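Local coordinates for protein mini spindles (Drosophila melanogaster, PDB 5VJC) that probably binds tubulin through TOG domains built of HEAT repeats, and by doing so promotes microtubule dynamics and formation of the mitotic spindle, at residues A[83-86]-A[87-91]; A[49-52]-A[53-57]; A[170-173]-A[174-178]; A[140-143]-A[144-147]. All blocks are in the same frame, centred on the assembly; numbering follows the deposited sequence.

Overall arrangement
All four contacts are local, set along a helix, at a helix junction, at a helix start or at a turn of an all-helical TOG domain, and along the chain they come in the order contact 2, 1, 4, 3. Contacts 1 and 2 lie at the N-terminal end, their centres about 13 Å apart, and they touch where N88 and L91 meet A49 and V51. Contacts 3 and 4 form a second pair nearer the centre of the chain, again about 13 Å apart, with L142 of helix 131-142 packed against Y175 and V176 of helix 169-178. Contacts 2 and 3 stand farthest apart, with centres about 33 Å from each other, consistent with an elongated HEAT-repeat array.

Contact 1. Residues A[83-86]-A[87-91]; sequences KALV and CNLDL
N88 reaches back along the chain and lays its amide against the carbonyl of A84, ND2 to O 2.9 Å. The bond is nearly straight, 168° at the hydrogen, and A84 O lies close to the amide plane of N88. Seen from the carbonyl, the donor is tilted out of the plane. N88 CG stands beside its own backbone N (chi1 -65°), which turns the amide back over the last helical turn. The backbone N of N88 divides itself between A84 O, 3.0 Å away, and L85 O, which it approaches from above the carbonyl plane; both of these bonds are bent, and ND2 gives the straight one.

L85 and L89 cross obliquely and meet through single methyls, CD1 to CD1 4.0 Å. Both are buried, and helix 105-124 covers them through V118; branched, purely apolar side chains suit this place. On the exposed side K83 bends at chi2, bringing its CD within 4.1 Å of C87 SG. The aliphatic part of the lysine thus lies by the sulfur of a small residue.

N88 ND2 also donates to C9 O, so the asparagine ties the break between helices 82-87 and 89-99 to the N-terminal region. The chemistry implies a helix junction held by one polar residue: N88 leaves helical geometry, yet its amide and backbone N are both bonded to the last turn of helix 82-87.

Contact 2. Residues A[49-52]-A[53-57]; sequences ANVN and KALIA
V51 meets the new helix through one methyl, its CG1 lying 3.7 Å from I56 CG1 and 4.0 Å from L55 CD2. Before it in the chain, N50 takes positive phi (60°) as helix 36-48 is closed by a Schellman motif, a backbone shape that asparagine tolerates better than most residues. V51 then runs extended, and its beta-branched side chain is buried. The carbonyl of V51 serves as a second surface for I56, whose CD1 rests 3.5 Å from V51 O.

N52 is the N-cap of helix 53-59. Its CG lies opposite the backbone N across the CA-CB bond (chi1 -178°), which carries OD1 over the first turn of the helix. OD1 accepts from L55 N at 3.0 Å, with an angle of 154° at the hydrogen, and more weakly from A54 N. The main-chain O of N52 adds the first regular helical bond, from I56 N at 3.1 Å. Replacing N52 by an alanine takes away the whole amide, which would probably leave the amides of A54 and L55 without their cap and S5 O without this donor.

It is the other end of the amide, ND2, that donates to S5 O, fastening the cap to the N-terminal segment. Around the turn, I56 packs on M46 and M47 of helix 36-48, L55 faces V70 and Q73 of helix 64-77, and V51 touches L8 and N88.

Contact 3. Residues A[170-173]-A[174-178]; sequences VKVF and GYVME
F173 and M177, one helical turn apart, lie side by side and point the same way. Their apolar contact is close, F173 CE2 to M177 CG 3.5 Å. The thioether adds a Met-aromatic contact, SD standing 4.6 Å from the ring centroid and 43° off the ring normal. The bend at chi2 (-60°) sets M177 SD near CE2 and CZ of F173. On the next face V172 CG1 and V176 CG2 meet more loosely, at 4.3 Å.

Four regular helical hydrogen bonds join the turns, including M177 N to F173 O at 2.9 Å. Y175 sets its ring beside the backbone, CD2 3.2 Å from K171 O, while its hydroxyl is hydrogen-bonded to S135, a separate tie to helix 131-142. G174 suits the tight place, since a side chain there would crowd K171 O.

A serine in place of F173 would remove the ring and is likely to leave M177 free to turn, opening a gap toward L195 of helix 185-202. The chemistry implies an amphipathic helix: V170, K171 and E178 are exposed, V172, F173 and V176 are buried, and the F173 ring, flanked by M177, faces L195 and A211.

Contact 4. Residues A[140-143]-A[144-147]; sequences HLLL and KIGD
K144 folds its aliphatic chain back over the turn just before it, CB 3.6 Å from L141 O and CD 3.6 Å from L143 C. Bends at chi2 and chi3 (-36° and -80°) keep the methylenes against the backbone before the ammonium group leaves for F100 O, its hydrogen-bond partner. A lysine fits this partly exposed place because its long chain packs along a carbonyl surface while its charged end finds an acceptor in a loop.

I145 leans on L142 in two ways. Its CG2 occupies the crowded position between its own backbone N and carbonyl carbon and comes 3.3 Å from L142 O, while its CD1 lies 4.3 Å from L142 CD2. Both residues are buried, and I145 continues onto V156 of helix 150-166 and C191 of helix 185-202.

The backbone closes with K144 N to L141 O at 3.0 Å and I145 N to L142 O at 2.9 Å. In each case the donor stands above the carbonyl plane, as the chain tightens from helical to turn geometry. L142 O also accepts from Q187 NE2, so L142 O has two donors.

Two overlapping type I beta turns run from L142 to I145 and from K144 to D147, the second closed by D147 N bonding to K144 O. Together they form the connection between helices 131-142 and 150-166 of this HEAT-repeat, TOG-type domain.

Contact 1. Residues A[83-86]-A[87-91]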
loop_
_atom_site.group_PDB
_atom_site.type_symbol
_atom_site.label_atom_id
_atom_site.label_comp_id
_atom_site.label_asym_id
_atom_site.label_seq_id
_atom_site.Cartn_x
_atom_site.Cartn_y
_atom_site.Cartn_z
ATOM N N LYS A 83 -12.130 5.196 18.819
ATOM C CA LYS A 83 -12.599 3.840 19.089
ATOM C C LYS A 83 -13.469 3.353 17.923
ATOM O O LYS A 83 -13.269 2.258 17.380
ATOM C CB LYS A 83 -13.381 3.787 20.408
ATOM C CG LYS A 83 -13.590 2.388 20.985
ATOM C CD LYS A 83 -12.574 1.365 20.457
ATOM C CE LYS A 83 -12.720 0.017 21.171
ATOM N NZ LYS A 83 -11.881 -1.044 20.536
ATOM N N ALA A 84 -14.411 4.192 17.522
ATOM C CA ALA A 84 -15.307 3.870 16.418
ATOM C C ALA A 84 -14.537 3.667 15.098
ATOM O O ALA A 84 -14.795 2.711 14.368
ATOM C CB ALA A 84 -16.363 4.958 16.269
ATOM N N LEU A 85 -13.580 4.550 14.816
ATOM C CA LEU A 85 -12.722 4.385 13.636
ATOM C C LEU A 85 -12.115 2.983 13.642
ATOM O O LEU A 85 -12.269 2.248 12.671
ATOM C CB LEU A 85 -11.619 5.462 13.577
ATOM C CG LEU A 85 -10.804 5.517 12.270
ATOM C CD1 LEU A 85 -9.712 4.456 12.223
ATOM C CD2 LEU A 85 -11.748 5.348 11.105
ATOM N N VAL A 86 -11.466 2.599 14.737
ATOM C CA VAL A 86 -10.856 1.268 14.827
ATOM C C VAL A 86 -11.858 0.121 14.627
ATOM O O VAL A 86 -11.572 -0.853 13.919
ATOM C CB VAL A 86 -10.129 1.073 16.179
ATOM C CG1 VAL A 86 -9.628 -0.369 16.327
ATOM C CG2 VAL A 86 -8.962 2.066 16.290
ATOM N N CYS A 87 -13.024 0.235 15.257
ATOM C CA CYS A 87 -14.112 -0.720 15.057
ATOM C C CYS A 87 -14.553 -0.845 13.585
ATOM O O CYS A 87 -15.055 -1.898 13.157
ATOM C CB CYS A 87 -15.314 -0.326 15.930
ATOM S SG CYS A 87 -15.009 -0.533 17.701
ATOM N N ASN A 88 -14.388 0.227 12.815
ATOM C CA ASN A 88 -14.802 0.203 11.422
ATOM C C ASN A 88 -13.614 0.340 10.450
ATOM O O ASN A 88 -13.802 0.596 9.268
ATOM C CB ASN A 88 -15.831 1.305 11.167
ATOM C CG ASN A 88 -17.127 1.078 11.932
ATOM O OD1 ASN A 88 -18.041 0.452 11.420
ATOM N ND2 ASN A 88 -17.201 1.584 13.162
ATOM N N LEU A 89 -12.402 0.128 10.953
ATOM C CA LEU A 89 -11.199 0.366 10.150
ATOM C C LEU A 89 -11.208 -0.353 8.807
ATOM O O LEU A 89 -10.839 0.225 7.777
ATOM C CB LEU A 89 -9.943 -0.062 10.932
ATOM C CG LEU A 89 -8.601 0.106 10.198
ATOM C CD1 LEU A 89 -8.317 1.589 9.831
ATOM C CD2 LEU A 89 -7.436 -0.511 11.028
ATOM N N ASP A 90 -11.601 -1.624 8.835
ATOM C CA ASP A 90 -11.586 -2.460 7.638
ATOM C C ASP A 90 -12.502 -1.884 6.545
ATOM O O ASP A 90 -12.135 -1.877 5.354
ATOM C CB ASP A 90 -11.972 -3.916 7.997
ATOM C CG ASP A 90 -13.390 -4.039 8.593
ATOM O OD1 ASP A 90 -13.721 -3.286 9.537
ATOM O OD2 ASP A 90 -14.172 -4.897 8.107
ATOM N N LEU A 91 -13.665 -1.362 6.941
ATOM C CA LEU A 91 -14.598 -0.742 5.997
ATOM C C LEU A 91 -14.010 0.545 5.413
ATOM O O LEU A 91 -14.154 0.823 4.222
ATOM C CB LEU A 91 -15.938 -0.414 6.683
ATOM C CG LEU A 91 -16.623 -1.626 7.337
ATOM C CD1 LEU A 91 -17.856 -1.197 8.166
ATOM C CD2 LEU A 91 -17.016 -2.575 6.227
#

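Contact 2. Residues A[49-52]-A[53-57]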
loop_
_atom_site.group_PDB
_atom_site.type_symbol
_atom_site.label_atom_id
_atom_site.label_comp_id
_atom_site.label_asym_id
_atom_site.label_seq_id
_atom_site.Cartn_x
_atom_site.Cartn_y
_atom_site.Cartn_z
ATOM N N ALA A 49 -23.228 -2.523 9.535
ATOM C CA ALA A 49 -22.409 -1.994 10.628
ATOM C C ALA A 49 -22.957 -0.697 11.254
ATOM O O ALA A 49 -22.331 -0.138 12.139
ATOM C CB ALA A 49 -20.962 -1.768 10.135
ATOM N N ASN A 50 -24.134 -0.238 10.821
ATOM C CA ASN A 50 -24.693 1.032 11.315
ATOM C C ASN A 50 -23.811 2.253 11.029
ATOM O O ASN A 50 -23.811 3.232 11.782
ATOM C CB ASN A 50 -24.973 0.966 12.819
ATOM C CG ASN A 50 -26.104 0.004 13.161
ATOM O OD1 ASN A 50 -27.093 -0.103 12.431
ATOM N ND2 ASN A 50 -25.950 -0.711 14.262
ATOM N N VAL A 51 -23.050 2.199 9.949
ATOM C CA VAL A 51 -22.402 3.420 9.468
ATOM C C VAL A 51 -23.520 4.417 9.119
ATOM O O VAL A 51 -24.516 4.029 8.512
ATOM C CB VAL A 51 -21.503 3.144 8.247
ATOM C CG1 VAL A 51 -21.043 4.445 7.605
ATOM C CG2 VAL A 51 -20.300 2.290 8.686
ATOM N N ASN A 52 -23.374 5.666 9.555
ATOM C CA ASN A 52 -24.325 6.731 9.224
ATOM C C ASN A 52 -24.820 6.618 7.786
ATOM O O ASN A 52 -24.020 6.533 6.860
ATOM C CB ASN A 52 -23.674 8.098 9.448
ATOM C CG ASN A 52 -24.628 9.251 9.177
ATOM O OD1 ASN A 52 -24.966 9.539 8.027
ATOM N ND2 ASN A 52 -25.056 9.924 10.237
ATOM N N LYS A 53 -26.135 6.595 7.587
ATOM C CA LYS A 53 -26.640 6.322 6.246
ATOM C C LYS A 53 -26.448 7.488 5.273
ATOM O O LYS A 53 -26.371 7.265 4.063
ATOM C CB LYS A 53 -28.109 5.902 6.306
ATOM C CG LYS A 53 -28.272 4.429 6.739
ATOM C CD LYS A 53 -29.236 4.268 7.896
ATOM C CE LYS A 53 -29.161 2.852 8.490
ATOM N NZ LYS A 53 -29.465 1.865 7.420
ATOM N N ALA A 54 -26.352 8.716 5.774
ATOM C CA ALA A 54 -26.044 9.827 4.869
ATOM C C ALA A 54 -24.589 9.710 4.378
ATOM O O ALA A 54 -24.288 9.990 3.214
ATOM C CB ALA A 54 -26.276 11.169 5.553
ATOM N N LEU A 55 -23.707 9.278 5.276
ATOM C CA LEU A 55 -22.298 9.099 4.946
ATOM C C LEU A 55 -22.161 8.037 3.868
ATOM O O LEU A 55 -21.477 8.247 2.866
ATOM C CB LEU A 55 -21.503 8.710 6.178
ATOM C CG LEU A 55 -19.984 8.727 6.040
ATOM C CD1 LEU A 55 -19.477 10.174 5.908
ATOM C CD2 LEU A 55 -19.346 8.020 7.219
ATOM N N ILE A 56 -22.830 6.902 4.074
ATOM C CA ILE A 56 -22.891 5.846 3.063
ATOM C C ILE A 56 -23.330 6.401 1.704
ATOM O O ILE A 56 -22.715 6.102 0.674
ATOM C CB ILE A 56 -23.854 4.703 3.486
ATOM C CG1 ILE A 56 -23.300 3.942 4.697
ATOM C CG2 ILE A 56 -24.097 3.738 2.327
ATOM C CD1 ILE A 56 -24.239 2.834 5.218
ATOM N N ALA A 57 -24.399 7.202 1.699
ATOM C CA ALA A 57 -24.890 7.804 0.463
ATOM C C ALA A 57 -23.787 8.598 -0.253
ATOM O O ALA A 57 -23.594 8.442 -1.462
ATOM C CB ALA A 57 -26.107 8.705 0.743
#

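Contact 3. Residues A[170-173]-A[174-178]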
loop_
_atom_site.group_PDB
_atom_site.type_symbol
_atom_site.label_atom_id
_atom_site.label_comp_id
_atom_site.label_asym_id
_atom_site.label_seq_id
_atom_site.Cartn_x
_atom_site.Cartn_y
_atom_site.Cartn_z
ATOM N N VAL A 170 7.716 -8.137 6.442
ATOM C CA VAL A 170 8.011 -9.118 5.397
ATOM C C VAL A 170 6.855 -9.167 4.366
ATOM O O VAL A 170 7.092 -9.249 3.154
ATOM C CB VAL A 170 8.287 -10.520 5.983
ATOM C CG1 VAL A 170 8.158 -11.590 4.922
ATOM C CG2 VAL A 170 9.669 -10.574 6.628
ATOM N N LYS A 171 5.617 -9.043 4.836
ATOM C CA LYS A 171 4.472 -9.045 3.920
ATOM C C LYS A 171 4.466 -7.795 3.038
ATOM O O LYS A 171 4.203 -7.883 1.846
ATOM C CB LYS A 171 3.163 -9.161 4.689
ATOM C CG LYS A 171 3.016 -10.487 5.416
ATOM C CD LYS A 171 1.643 -10.640 6.031
ATOM C CE LYS A 171 1.423 -12.076 6.519
ATOM N NZ LYS A 171 1.538 -13.040 5.382
ATOM N N VAL A 172 4.785 -6.639 3.613
ATOM C CA VAL A 172 4.869 -5.406 2.831
ATOM C C VAL A 172 5.963 -5.512 1.773
ATOM O O VAL A 172 5.759 -5.115 0.609
ATOM C CB VAL A 172 5.119 -4.186 3.729
ATOM C CG1 VAL A 172 5.343 -2.922 2.876
ATOM C CG2 VAL A 172 3.928 -3.990 4.678
ATOM N N PHE A 173 7.114 -6.060 2.167
ATOM C CA PHE A 173 8.200 -6.290 1.226
ATOM C C PHE A 173 7.685 -7.084 0.026
ATOM O O PHE A 173 7.954 -6.709 -1.117
ATOM C CB PHE A 173 9.384 -7.021 1.881
ATOM C CG PHE A 173 10.579 -7.183 0.962
ATOM C CD1 PHE A 173 11.554 -6.198 0.889
ATOM C CD2 PHE A 173 10.718 -8.312 0.177
ATOM C CE1 PHE A 173 12.653 -6.345 0.057
ATOM C CE2 PHE A 173 11.801 -8.450 -0.676
ATOM C CZ PHE A 173 12.760 -7.474 -0.737
ATOM N N GLY A 174 6.958 -8.168 0.306
ATOM C CA GLY A 174 6.310 -8.978 -0.711
ATOM C C GLY A 174 5.389 -8.189 -1.637
ATOM O O GLY A 174 5.457 -8.350 -2.851
ATOM N N TYR A 175 4.521 -7.346 -1.081
ATOM C CA TYR A 175 3.635 -6.515 -1.922
ATOM C C TYR A 175 4.392 -5.512 -2.793
ATOM O O TYR A 175 4.025 -5.266 -3.945
ATOM C CB TYR A 175 2.629 -5.772 -1.053
ATOM C CG TYR A 175 1.546 -6.675 -0.496
ATOM C CD1 TYR A 175 0.741 -7.428 -1.349
ATOM C CD2 TYR A 175 1.319 -6.763 0.863
ATOM C CE1 TYR A 175 -0.263 -8.264 -0.850
ATOM C CE2 TYR A 175 0.319 -7.587 1.373
ATOM C CZ TYR A 175 -0.468 -8.336 0.504
ATOM O OH TYR A 175 -1.466 -9.148 0.988
ATOM N N VAL A 176 5.455 -4.930 -2.251
ATOM C CA VAL A 176 6.285 -4.038 -3.039
ATOM C C VAL A 176 6.951 -4.780 -4.185
ATOM O O VAL A 176 6.987 -4.260 -5.318
ATOM C CB VAL A 176 7.371 -3.352 -2.188
ATOM C CG1 VAL A 176 8.279 -2.495 -3.112
ATOM C CG2 VAL A 176 6.699 -2.479 -1.144
ATOM N N MET A 177 7.468 -5.979 -3.890
ATOM C CA MET A 177 8.053 -6.859 -4.912
ATOM C C MET A 177 7.108 -7.076 -6.128
ATOM O O MET A 177 7.566 -7.173 -7.271
ATOM C CB MET A 177 8.422 -8.226 -4.308
ATOM C CG MET A 177 9.735 -8.250 -3.498
ATOM S SD MET A 177 11.209 -7.780 -4.471
ATOM C CE MET A 177 11.292 -9.134 -5.641
ATOM N N GLU A 178 5.803 -7.147 -5.878
ATOM C CA GLU A 178 4.831 -7.384 -6.964
ATOM C C GLU A 178 4.833 -6.240 -7.941
ATOM O O GLU A 178 4.541 -6.425 -9.123
ATOM C CB GLU A 178 3.416 -7.577 -6.419
ATOM C CG GLU A 178 3.209 -8.884 -5.700
ATOM C CD GLU A 178 3.595 -10.080 -6.563
ATOM O OE1 GLU A 178 3.100 -10.178 -7.711
ATOM O OE2 GLU A 178 4.414 -10.911 -6.101
#

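Contact 4. Residues A[140-143]-A[144-147]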
loop_
_atom_site.group_PDB
_atom_site.type_symbol
_atom_site.label_atom_id
_atom_site.label_comp_id
_atom_site.label_asym_id
_atom_site.label_seq_id
_atom_site.Cartn_x
_atom_site.Cartn_y
_atom_site.Cartn_z
ATOM N N HIS A 140 -3.364 -2.153 -3.083
ATOM C CA HIS A 140 -4.063 -1.077 -3.737
ATOM C C HIS A 140 -3.397 0.248 -3.453
ATOM O O HIS A 140 -3.305 1.105 -4.343
ATOM C CB HIS A 140 -5.532 -1.053 -3.301
ATOM C CG HIS A 140 -6.235 -2.344 -3.549
ATOM N ND1 HIS A 140 -6.598 -2.759 -4.812
ATOM C CD2 HIS A 140 -6.598 -3.337 -2.701
ATOM C CE1 HIS A 140 -7.184 -3.942 -4.726
ATOM N NE2 HIS A 140 -7.195 -4.317 -3.458
ATOM N N LEU A 141 -2.951 0.426 -2.213
ATOM C CA LEU A 141 -2.178 1.612 -1.879
ATOM C C LEU A 141 -0.917 1.677 -2.741
ATOM O O LEU A 141 -0.623 2.705 -3.330
ATOM C CB LEU A 141 -1.804 1.609 -0.400
ATOM C CG LEU A 141 -0.744 2.577 0.104
ATOM C CD1 LEU A 141 -1.298 4.005 0.115
ATOM C CD2 LEU A 141 -0.235 2.120 1.542
ATOM N N LEU A 142 -0.201 0.559 -2.828
ATOM C CA LEU A 142 1.062 0.519 -3.559
ATOM C C LEU A 142 0.917 0.865 -5.038
ATOM O O LEU A 142 1.861 1.374 -5.645
ATOM C CB LEU A 142 1.715 -0.849 -3.420
ATOM C CG LEU A 142 2.672 -0.940 -2.234
ATOM C CD1 LEU A 142 2.879 -2.393 -1.858
ATOM C CD2 LEU A 142 4.011 -0.289 -2.597
ATOM N N LEU A 143 -0.256 0.586 -5.607
ATOM C CA LEU A 143 -0.568 0.960 -6.984
ATOM C C LEU A 143 -0.339 2.429 -7.266
ATOM O O LEU A 143 -0.026 2.795 -8.386
ATOM C CB LEU A 143 -2.023 0.620 -7.329
ATOM C CG LEU A 143 -2.279 -0.837 -7.720
ATOM C CD1 LEU A 143 -3.725 -0.978 -8.163
ATOM C CD2 LEU A 143 -1.324 -1.309 -8.830
ATOM N N LYS A 144 -0.511 3.268 -6.252
ATOM C CA LYS A 144 -0.346 4.700 -6.429
ATOM C C LYS A 144 1.098 5.189 -6.186
ATOM O O LYS A 144 1.378 6.377 -6.335
ATOM C CB LYS A 144 -1.298 5.458 -5.502
ATOM C CG LYS A 144 -2.756 5.021 -5.546
ATOM C CD LYS A 144 -3.225 4.613 -6.941
ATOM C CE LYS A 144 -3.570 5.787 -7.800
ATOM N NZ LYS A 144 -4.241 5.298 -9.047
ATOM N N ILE A 145 2.015 4.301 -5.822
ATOM C CA ILE A 145 3.351 4.790 -5.454
ATOM C C ILE A 145 4.073 5.321 -6.697
ATOM O O ILE A 145 5.008 6.121 -6.594
ATOM C CB ILE A 145 4.222 3.726 -4.767
ATOM C CG1 ILE A 145 5.304 4.406 -3.914
ATOM C CG2 ILE A 145 4.851 2.774 -5.792
ATOM C CD1 ILE A 145 6.167 3.445 -3.114
ATOM N N GLY A 146 3.595 4.921 -7.869
ATOM C CA GLY A 146 4.174 5.395 -9.109
ATOM C C GLY A 146 3.341 6.465 -9.786
ATOM O O GLY A 146 3.509 6.711 -10.977
ATOM N N ASP A 147 2.439 7.100 -9.040
ATOM C CA ASP A 147 1.556 8.123 -9.623
ATOM C C ASP A 147 2.357 9.237 -10.330
ATOM O O ASP A 147 3.462 9.560 -9.898
ATOM C CB ASP A 147 0.680 8.731 -8.531
ATOM C CG ASP A 147 -0.552 9.428 -9.085
ATOM O OD1 ASP A 147 -0.519 10.668 -9.247
ATOM O OD2 ASP A 147 -1.542 8.727 -9.365
#